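Long-range contact in cycloalternan-forming enzyme (Listeria monocytogenes serovar 1/2a, PDB 5F7U), which belongs to glycoside hydrolase family 31 and combines a TIM-barrel domain with beta-rich domains and a family 6 carbohydrate-binding module: residues A184-S195 with Q199-A210. The protein carries 1 engineered substitution. Numbering follows the deposited sequence.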
loop_
_atom_site.group_PDB
_atom_site.type_symbol
_atom_site.label_atom_id
_atom_site.label_comp_id
_atom_site.label_asym_id
_atom_site.label_seq_id
_atom_site.Cartn_x
_atom_site.Cartn_y
_atom_site.Cartn_z
ATOM N N ALA A 184 -23.061 33.335 -22.286
ATOM C CA ALA A 184 -24.466 33.071 -21.970
ATOM C C ALA A 184 -24.728 31.607 -21.636
ATOM O O ALA A 184 -25.502 31.304 -20.721
ATOM C CB ALA A 184 -25.366 33.528 -23.114
ATOM N N GLU A 185 -24.061 30.711 -22.360
ATOM C CA GLU A 185 -24.353 29.280 -22.287
ATOM C C GLU A 185 -23.329 28.473 -21.494
ATOM O O GLU A 185 -23.610 27.342 -21.108
ATOM C CB GLU A 185 -24.484 28.677 -23.690
ATOM C CG GLU A 185 -25.437 29.419 -24.622
ATOM C CD GLU A 185 -24.744 30.468 -25.502
ATOM O OE1 GLU A 185 -23.703 31.066 -25.089
ATOM O OE2 GLU A 185 -25.251 30.702 -26.631
ATOM N N LYS A 186 -22.144 29.042 -21.279
ATOM C CA LYS A 186 -20.994 28.261 -20.811
ATOM C C LYS A 186 -20.001 29.148 -20.072
ATOM O O LYS A 186 -19.849 30.313 -20.400
ATOM C CB LYS A 186 -20.315 27.647 -22.033
ATOM C CG LYS A 186 -19.264 26.600 -21.744
ATOM C CD LYS A 186 -18.557 26.262 -23.045
ATOM C CE LYS A 186 -17.609 25.103 -22.828
ATOM N NZ LYS A 186 -17.035 24.660 -24.124
ATOM N N VAL A 187 -19.327 28.590 -19.068
ATOM C CA VAL A 187 -18.182 29.271 -18.458
ATOM C C VAL A 187 -17.000 28.307 -18.509
ATOM O O VAL A 187 -17.161 27.126 -18.204
ATOM C CB VAL A 187 -18.486 29.811 -17.026
ATOM C CG1 VAL A 187 -19.040 28.724 -16.106
ATOM C CG2 VAL A 187 -17.263 30.485 -16.415
ATOM N N THR A 188 -15.845 28.817 -18.939
ATOM C CA THR A 188 -14.624 28.024 -19.008
ATOM C C THR A 188 -13.596 28.645 -18.088
ATOM O O THR A 188 -13.349 29.844 -18.156
ATOM C CB THR A 188 -14.095 27.928 -20.449
ATOM O OG1 THR A 188 -15.124 27.374 -21.277
ATOM C CG2 THR A 188 -12.828 27.042 -20.525
ATOM N N VAL A 189 -13.014 27.802 -17.235
ATOM C CA VAL A 189 -11.997 28.215 -16.269
ATOM C C VAL A 189 -10.703 27.510 -16.639
ATOM O O VAL A 189 -10.659 26.283 -16.712
ATOM C CB VAL A 189 -12.424 27.892 -14.826
ATOM C CG1 VAL A 189 -11.432 28.462 -13.823
ATOM C CG2 VAL A 189 -13.814 28.464 -14.562
ATOM N N THR A 190 -9.668 28.305 -16.860
ATOM C CA THR A 190 -8.424 27.818 -17.432
ATOM C C THR A 190 -7.227 28.133 -16.544
ATOM O O THR A 190 -7.086 29.250 -16.050
ATOM C CB THR A 190 -8.264 28.433 -18.836
ATOM O OG1 THR A 190 -9.381 28.008 -19.631
ATOM C CG2 THR A 190 -6.952 28.018 -19.501
ATOM N N THR A 191 -6.352 27.141 -16.368
ATOM C CA THR A 191 -5.014 27.380 -15.817
ATOM C C THR A 191 -4.001 26.805 -16.811
ATOM O O THR A 191 -4.382 26.243 -17.846
ATOM C CB THR A 191 -4.802 26.698 -14.440
ATOM O OG1 THR A 191 -4.794 25.272 -14.618
ATOM C CG2 THR A 191 -5.875 27.099 -13.426
ATOM N N GLU A 192 -2.715 26.923 -16.502
ATOM C CA GLU A 192 -1.712 26.291 -17.357
ATOM C C GLU A 192 -1.837 24.766 -17.405
ATOM O O GLU A 192 -1.325 24.149 -18.334
ATOM C CB GLU A 192 -0.301 26.718 -16.990
ATOM C CG GLU A 192 0.094 26.522 -15.536
ATOM C CD GLU A 192 1.429 27.192 -15.216
ATOM O OE1 GLU A 192 2.349 26.490 -14.768
ATOM O OE2 GLU A 192 1.566 28.420 -15.425
ATOM N N ASP A 193 -2.559 24.181 -16.442
ATOM C CA ASP A 193 -2.709 22.715 -16.383
ATOM C C ASP A 193 -4.112 22.148 -16.645
ATOM O O ASP A 193 -4.253 20.965 -17.013
ATOM C CB ASP A 193 -2.196 22.199 -15.048
ATOM C CG ASP A 193 -0.721 22.516 -14.822
ATOM O OD1 ASP A 193 0.098 22.453 -15.776
ATOM O OD2 ASP A 193 -0.384 22.805 -13.665
ATOM N N LEU A 194 -5.135 22.981 -16.467
ATOM C CA LEU A 194 -6.525 22.528 -16.548
ATOM C C LEU A 194 -7.416 23.439 -17.386
ATOM O O LEU A 194 -7.197 24.653 -17.461
ATOM C CB LEU A 194 -7.141 22.392 -15.146
ATOM C CG LEU A 194 -6.636 21.287 -14.206
ATOM C CD1 LEU A 194 -7.146 21.515 -12.788
ATOM C CD2 LEU A 194 -7.010 19.890 -14.719
ATOM N N SER A 195 -8.411 22.827 -18.022
ATOM C CA SER A 195 -9.474 23.552 -18.676
ATOM C C SER A 195 -10.791 22.990 -18.150
ATOM O O SER A 195 -11.125 21.826 -18.407
ATOM C CB SER A 195 -9.363 23.427 -20.198
ATOM O OG SER A 195 -10.441 24.127 -20.818
ATOM N N GLN A 199 -21.062 23.819 -18.770
ATOM C CA GLN A 199 -22.322 24.235 -19.413
ATOM C C GLN A 199 -23.248 24.779 -18.332
ATOM O O GLN A 199 -23.221 24.292 -17.197
ATOM C CB GLN A 199 -22.977 23.086 -20.191
ATOM C CG GLN A 199 -22.222 22.633 -21.450
ATOM C CD GLN A 199 -22.044 23.702 -22.550
ATOM O OE1 GLN A 199 -22.870 24.616 -22.724
ATOM N NE2 GLN A 199 -20.953 23.580 -23.307
ATOM N N LYS A 200 -24.024 25.814 -18.661
ATOM C CA LYS A 200 -24.860 26.467 -17.662
ATOM C C LYS A 200 -26.289 25.948 -17.576
ATOM O O LYS A 200 -26.893 26.020 -16.521
ATOM C CB LYS A 200 -24.891 27.976 -17.884
ATOM C CG LYS A 200 -23.564 28.657 -17.608
ATOM C CD LYS A 200 -23.759 30.154 -17.706
ATOM C CE LYS A 200 -22.486 30.896 -17.374
ATOM N NZ LYS A 200 -22.740 32.364 -17.486
ATOM N N SER A 201 -26.837 25.447 -18.679
ATOM C CA SER A 201 -28.242 25.071 -18.712
ATOM C C SER A 201 -28.465 23.815 -19.563
ATOM O O SER A 201 -28.566 23.922 -20.782
ATOM C CB SER A 201 -29.092 26.249 -19.208
ATOM O OG SER A 201 -30.473 25.911 -19.198
ATOM N N PRO A 202 -28.547 22.631 -18.946
ATOM C CA PRO A 202 -28.363 22.433 -17.501
ATOM C C PRO A 202 -26.886 22.456 -17.098
ATOM O O PRO A 202 -25.997 22.268 -17.958
ATOM C CB PRO A 202 -28.965 21.044 -17.264
ATOM C CG PRO A 202 -28.797 20.345 -18.562
ATOM C CD PRO A 202 -29.004 21.395 -19.614
ATOM N N TYR A 203 -26.632 22.728 -15.816
ATOM C CA TYR A 203 -25.282 22.706 -15.267
ATOM C C TYR A 203 -24.630 21.352 -15.560
ATOM O O TYR A 203 -25.225 20.323 -15.297
ATOM C CB TYR A 203 -25.282 22.980 -13.754
ATOM C CG TYR A 203 -24.028 22.464 -13.091
ATOM C CD1 TYR A 203 -22.813 23.156 -13.226
ATOM C CD2 TYR A 203 -24.036 21.246 -12.387
ATOM C CE1 TYR A 203 -21.644 22.653 -12.651
ATOM C CE2 TYR A 203 -22.863 20.739 -11.804
ATOM C CZ TYR A 203 -21.675 21.447 -11.952
ATOM O OH TYR A 203 -20.510 20.957 -11.409
ATOM N N ARG A 204 -23.425 21.375 -16.124
ATOM C CA ARG A 204 -22.630 20.156 -16.315
ATOM C C ARG A 204 -21.173 20.530 -16.472
ATOM O O ARG A 204 -20.822 21.358 -17.337
ATOM C CB ARG A 204 -23.111 19.368 -17.550
ATOM C CG ARG A 204 -22.412 18.032 -17.700
ATOM C CD ARG A 204 -22.951 17.241 -18.885
ATOM N NE ARG A 204 -22.066 16.088 -19.052
ATOM C CZ ARG A 204 -21.063 16.027 -19.922
ATOM N NH1 ARG A 204 -20.851 17.025 -20.786
ATOM N NH2 ARG A 204 -20.304 14.935 -19.954
ATOM N N MET A 205 -20.328 19.912 -15.642
ATOM C CA MET A 205 -18.889 20.170 -15.650
ATOM C C MET A 205 -18.117 19.080 -16.393
ATOM O O MET A 205 -18.366 17.893 -16.181
ATOM C CB MET A 205 -18.367 20.233 -14.211
ATOM C CG MET A 205 -16.876 20.517 -14.109
ATOM S SD MET A 205 -16.256 20.462 -12.428
ATOM C CE MET A 205 -17.027 21.911 -11.712
ATOM N N GLU A 206 -17.186 19.508 -17.241
ATOM C CA GLU A 206 -16.140 18.639 -17.783
ATOM C C GLU A 206 -14.791 19.148 -17.330
ATOM O O GLU A 206 -14.504 20.345 -17.450
ATOM C CB GLU A 206 -16.147 18.645 -19.315
ATOM C CG GLU A 206 -17.414 18.106 -19.953
ATOM C CD GLU A 206 -17.418 18.166 -21.480
ATOM O OE1 GLU A 206 -16.472 18.691 -22.111
ATOM O OE2 GLU A 206 -18.420 17.714 -22.060
ATOM N N VAL A 207 -13.937 18.227 -16.895
ATOM C CA VAL A 207 -12.580 18.581 -16.487
ATOM C C VAL A 207 -11.639 18.090 -17.589
ATOM O O VAL A 207 -11.592 16.910 -17.890
ATOM C CB VAL A 207 -12.229 17.957 -15.114
ATOM C CG1 VAL A 207 -10.798 18.278 -14.727
ATOM C CG2 VAL A 207 -13.179 18.508 -14.046
ATOM N N HIS A 208 -10.916 19.024 -18.194
ATOM C CA HIS A 208 -9.971 18.719 -19.243
ATOM C C HIS A 208 -8.571 19.133 -18.785
ATOM O O HIS A 208 -8.403 20.020 -17.926
ATOM C CB HIS A 208 -10.299 19.514 -20.527
ATOM C CG HIS A 208 -11.624 19.182 -21.148
ATOM N ND1 HIS A 208 -11.732 18.459 -22.314
ATOM C CD2 HIS A 208 -12.891 19.499 -20.787
ATOM C CE1 HIS A 208 -13.008 18.329 -22.641
ATOM N NE2 HIS A 208 -13.733 18.953 -21.734
ATOM N N GLN A 209 -7.565 18.486 -19.358
ATOM C CA GLN A 209 -6.206 19.012 -19.308
ATOM C C GLN A 209 -6.193 20.288 -20.135
ATOM O O GLN A 209 -7.090 20.516 -20.955
ATOM C CB GLN A 209 -5.204 18.020 -19.889
ATOM C CG GLN A 209 -4.903 16.853 -18.968
ATOM C CD GLN A 209 -4.043 15.781 -19.621
ATOM O OE1 GLN A 209 -3.828 15.778 -20.833
ATOM N NE2 GLN A 209 -3.564 14.851 -18.817
ATOM N N ALA A 210 -5.174 21.119 -19.921
ATOM C CA ALA A 210 -5.069 22.389 -20.649
ATOM C C ALA A 210 -4.992 22.229 -22.171
ATOM O O ALA A 210 -5.411 23.126 -22.897
ATOM C CB ALA A 210 -3.901 23.201 -20.125
HETATM O O HOH W 1 -25.890 25.631 -21.439
#
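A three-stranded antiparallel meander in the galactose mutarotase-like domain joins the two segments at both ends; its middle strand, 194-200, gives its first residues to 184-195 and its last to 199-210. At one end Ser-195 and His-208 form a hydrogen-bonded pair: Ser-195 N meets His-208 O at 2.8 Å, almost straight (174°), and His-208 N returns a bond to Ser-195 O. Their CB atoms lie 4.0 Å apart on the same face. Glu-206 OE1 accepts from His-208 NE2 in the ring plane at 2.8 Å; with ND1 bonded to Gly-212 O, both ring nitrogens are held, which restrains the ring's rotation. CD2 of Leu-194 reaches Val-207 CG1 (4.1 Å), the side chains crossing at an angle. Ala-210 N donates to Asp-193 O from above the carbonyl plane, and Ala-210 CB lies 3.3 Å from Glu-192 O. At the other end Lys-186 and Gln-199 form a non-hydrogen-bonded pair, their side chains on one face, with Lys-186 NZ salt-bridged to Glu-197. Lys-200 N donates to Glu-185 O (2.9 Å), while its extended side chain runs alongside the backbone of 184-186 to a salt bridge with Asp-182. Strands 179-182 and 214-229 flank this meander, pairing with 186-190 and 203-209 respectively.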